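Local structure of 6b protein (Agrobacterium tumefaciens, 3AQ3) at residues A[160-165]-A[189-194]. The protein disturbs plant cell proliferation and is a RolB/RolC-family toxin, probably with an ADP-ribosyltransferase-like fold and a link to host miRNA machinery. Residues are numbered along the deposited sequence; the frame is centred on the assembly and turned at random.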
loop_
_atom_site.group_PDB
_atom_site.type_symbol
_atom_site.label_atom_id
_atom_site.label_comp_id
_atom_site.label_asym_id
_atom_site.label_seq_id
_atom_site.Cartn_x
_atom_site.Cartn_y
_atom_site.Cartn_z
ATOM N N ALA A 160 1.838 8.281 -4.527
ATOM C CA ALA A 160 1.601 8.902 -3.224
ATOM C C ALA A 160 0.156 9.348 -3.056
ATOM O O ALA A 160 -0.420 10.000 -3.930
ATOM C CB ALA A 160 2.536 10.071 -2.995
ATOM N N ARG A 161 -0.409 8.976 -1.916
ATOM C CA ARG A 161 -1.664 9.515 -1.434
ATOM C C ARG A 161 -1.325 10.608 -0.434
ATOM O O ARG A 161 -0.800 10.333 0.646
ATOM C CB ARG A 161 -2.481 8.418 -0.757
ATOM C CG ARG A 161 -3.825 8.873 -0.204
ATOM C CD ARG A 161 -4.438 7.764 0.651
ATOM N NE ARG A 161 -5.796 8.096 1.055
ATOM C CZ ARG A 161 -6.105 8.944 2.034
ATOM N NH1 ARG A 161 -5.145 9.553 2.720
ATOM N NH2 ARG A 161 -7.373 9.184 2.323
ATOM N N LEU A 162 -1.644 11.846 -0.811
ATOM C CA LEU A 162 -1.326 13.054 -0.037
ATOM C C LEU A 162 0.183 13.217 0.140
ATOM O O LEU A 162 0.957 12.798 -0.728
ATOM C CB LEU A 162 -2.067 13.072 1.306
ATOM C CG LEU A 162 -3.579 12.843 1.258
ATOM C CD1 LEU A 162 -4.162 12.884 2.682
ATOM C CD2 LEU A 162 -4.271 13.854 0.325
ATOM N N GLY A 163 0.594 13.807 1.260
ATOM C CA GLY A 163 1.996 14.100 1.500
ATOM C C GLY A 163 2.455 15.308 0.705
ATOM O O GLY A 163 1.645 16.063 0.158
ATOM N N ASN A 164 3.763 15.497 0.647
ATOM C CA ASN A 164 4.330 16.630 -0.069
ATOM C C ASN A 164 4.906 16.149 -1.403
ATOM O O ASN A 164 6.125 16.021 -1.568
ATOM C CB ASN A 164 5.378 17.336 0.801
ATOM C CG ASN A 164 4.808 17.810 2.143
ATOM O OD1 ASN A 164 3.808 18.543 2.190
ATOM N ND2 ASN A 164 5.448 17.396 3.238
ATOM N N TYR A 165 4.004 15.850 -2.337
ATOM C CA TYR A 165 4.374 15.272 -3.627
ATOM C C TYR A 165 3.648 15.967 -4.767
ATOM O O TYR A 165 2.561 16.518 -4.579
ATOM C CB TYR A 165 4.074 13.764 -3.659
ATOM C CG TYR A 165 4.882 12.963 -2.662
ATOM C CD1 TYR A 165 4.367 12.676 -1.394
ATOM C CD2 TYR A 165 6.169 12.515 -2.969
ATOM C CE1 TYR A 165 5.109 11.952 -0.463
ATOM C CE2 TYR A 165 6.921 11.792 -2.039
ATOM C CZ TYR A 165 6.385 11.519 -0.787
ATOM O OH TYR A 165 7.110 10.800 0.144
ATOM N N ARG A 189 -13.338 17.702 -1.580
ATOM C CA ARG A 189 -13.652 16.286 -1.415
ATOM C C ARG A 189 -13.439 15.813 0.016
ATOM O O ARG A 189 -12.506 16.249 0.692
ATOM C CB ARG A 189 -12.809 15.440 -2.371
ATOM C CG ARG A 189 -13.094 15.681 -3.844
ATOM C CD ARG A 189 -12.195 14.839 -4.745
ATOM N NE ARG A 189 -10.835 15.374 -4.828
ATOM C CZ ARG A 189 -9.814 14.780 -5.448
ATOM N NH1 ARG A 189 -9.968 13.609 -6.065
ATOM N NH2 ARG A 189 -8.626 15.369 -5.453
ATOM N N GLU A 190 -14.310 14.917 0.471
ATOM C CA GLU A 190 -14.175 14.346 1.801
ATOM C C GLU A 190 -13.353 13.059 1.756
ATOM O O GLU A 190 -13.665 12.123 1.019
ATOM C CB GLU A 190 -15.545 14.106 2.448
ATOM C CG GLU A 190 -15.489 14.063 3.977
ATOM C CD GLU A 190 -16.685 13.361 4.617
ATOM O OE1 GLU A 190 -17.811 13.451 4.074
ATOM O OE2 GLU A 190 -16.493 12.724 5.678
ATOM N N PHE A 191 -12.276 13.042 2.533
ATOM C CA PHE A 191 -11.428 11.868 2.684
ATOM C C PHE A 191 -10.620 11.974 3.966
ATOM O O PHE A 191 -10.553 13.039 4.583
ATOM C CB PHE A 191 -10.513 11.659 1.465
ATOM C CG PHE A 191 -9.741 12.881 1.049
ATOM C CD1 PHE A 191 -8.550 13.225 1.681
ATOM C CD2 PHE A 191 -10.185 13.667 -0.007
ATOM C CE1 PHE A 191 -7.829 14.347 1.285
ATOM C CE2 PHE A 191 -9.468 14.787 -0.413
ATOM C CZ PHE A 191 -8.287 15.130 0.239
ATOM N N GLN A 192 -10.007 10.863 4.366
ATOM C CA GLN A 192 -9.261 10.819 5.616
ATOM C C GLN A 192 -7.861 11.414 5.489
ATOM O O GLN A 192 -7.125 11.127 4.533
ATOM C CB GLN A 192 -9.170 9.384 6.124
ATOM C CG GLN A 192 -10.496 8.663 6.204
ATOM C CD GLN A 192 -10.305 7.177 6.352
ATOM O OE1 GLN A 192 -10.162 6.674 7.461
ATOM N NE2 GLN A 192 -10.300 6.459 5.231
ATOM N N LEU A 193 -7.507 12.233 6.474
ATOM C CA LEU A 193 -6.174 12.808 6.610
ATOM C C LEU A 193 -5.685 12.455 8.006
ATOM O O LEU A 193 -5.988 13.172 8.970
ATOM C CB LEU A 193 -6.221 14.338 6.496
ATOM C CG LEU A 193 -6.583 15.043 5.191
ATOM C CD1 LEU A 193 -7.740 16.013 5.422
ATOM C CD2 LEU A 193 -5.365 15.770 4.620
ATOM N N SER A 194 -4.953 11.346 8.118
ATOM C CA SER A 194 -4.325 10.963 9.385
ATOM C C SER A 194 -3.237 9.943 9.154
ATOM O O SER A 194 -3.041 9.466 8.034
ATOM C CB SER A 194 -5.348 10.413 10.386
ATOM O OG SER A 194 -5.950 9.251 9.871
#
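The end of strand 154-161 at Arg161, and the loop residue Leu162 after it, face the extended, irregular backbone of Phe191 to Leu193, with the Leu162 and Leu193 CA atoms 8.2 Å apart. This surface contact ties the end of a three-stranded antiparallel sheet to the loop that leads into strand 196-198, in a protein whose family belongs to the ADP-ribosyl clan, consistent with an ADP-ribosyltransferase-like fold. Arg161 spans the gap. Its CG lies anti to the backbone N (chi1 180°), and the chain runs extended to NE. This sets the guanidinium end-on against the carbonyl of Gln192. Arg161 NH1 donates to Gln192 O at 3.1 Å, nearly in line with the C=O bond. Arg161 NH2, 3.0 Å from the same Gln192 O, lies in the carbonyl plane on a lone pair, with the straighter N-H...O angle (153° against 143°). The oxygen sits in the guanidinium plane, so the two bonds help fix how the group is turned. NH2 also forms a salt bridge with Glu57. Gln192 NE2 bonds to His198 O. Beside this polar grip, Leu162 CD2 reaches Phe191 CE1 at 3.7 Å, oblique to the ring. The other branch crosses the Leu193 side chain at about a right angle, with Leu162 CD1 3.7 Å from Leu193 CD2.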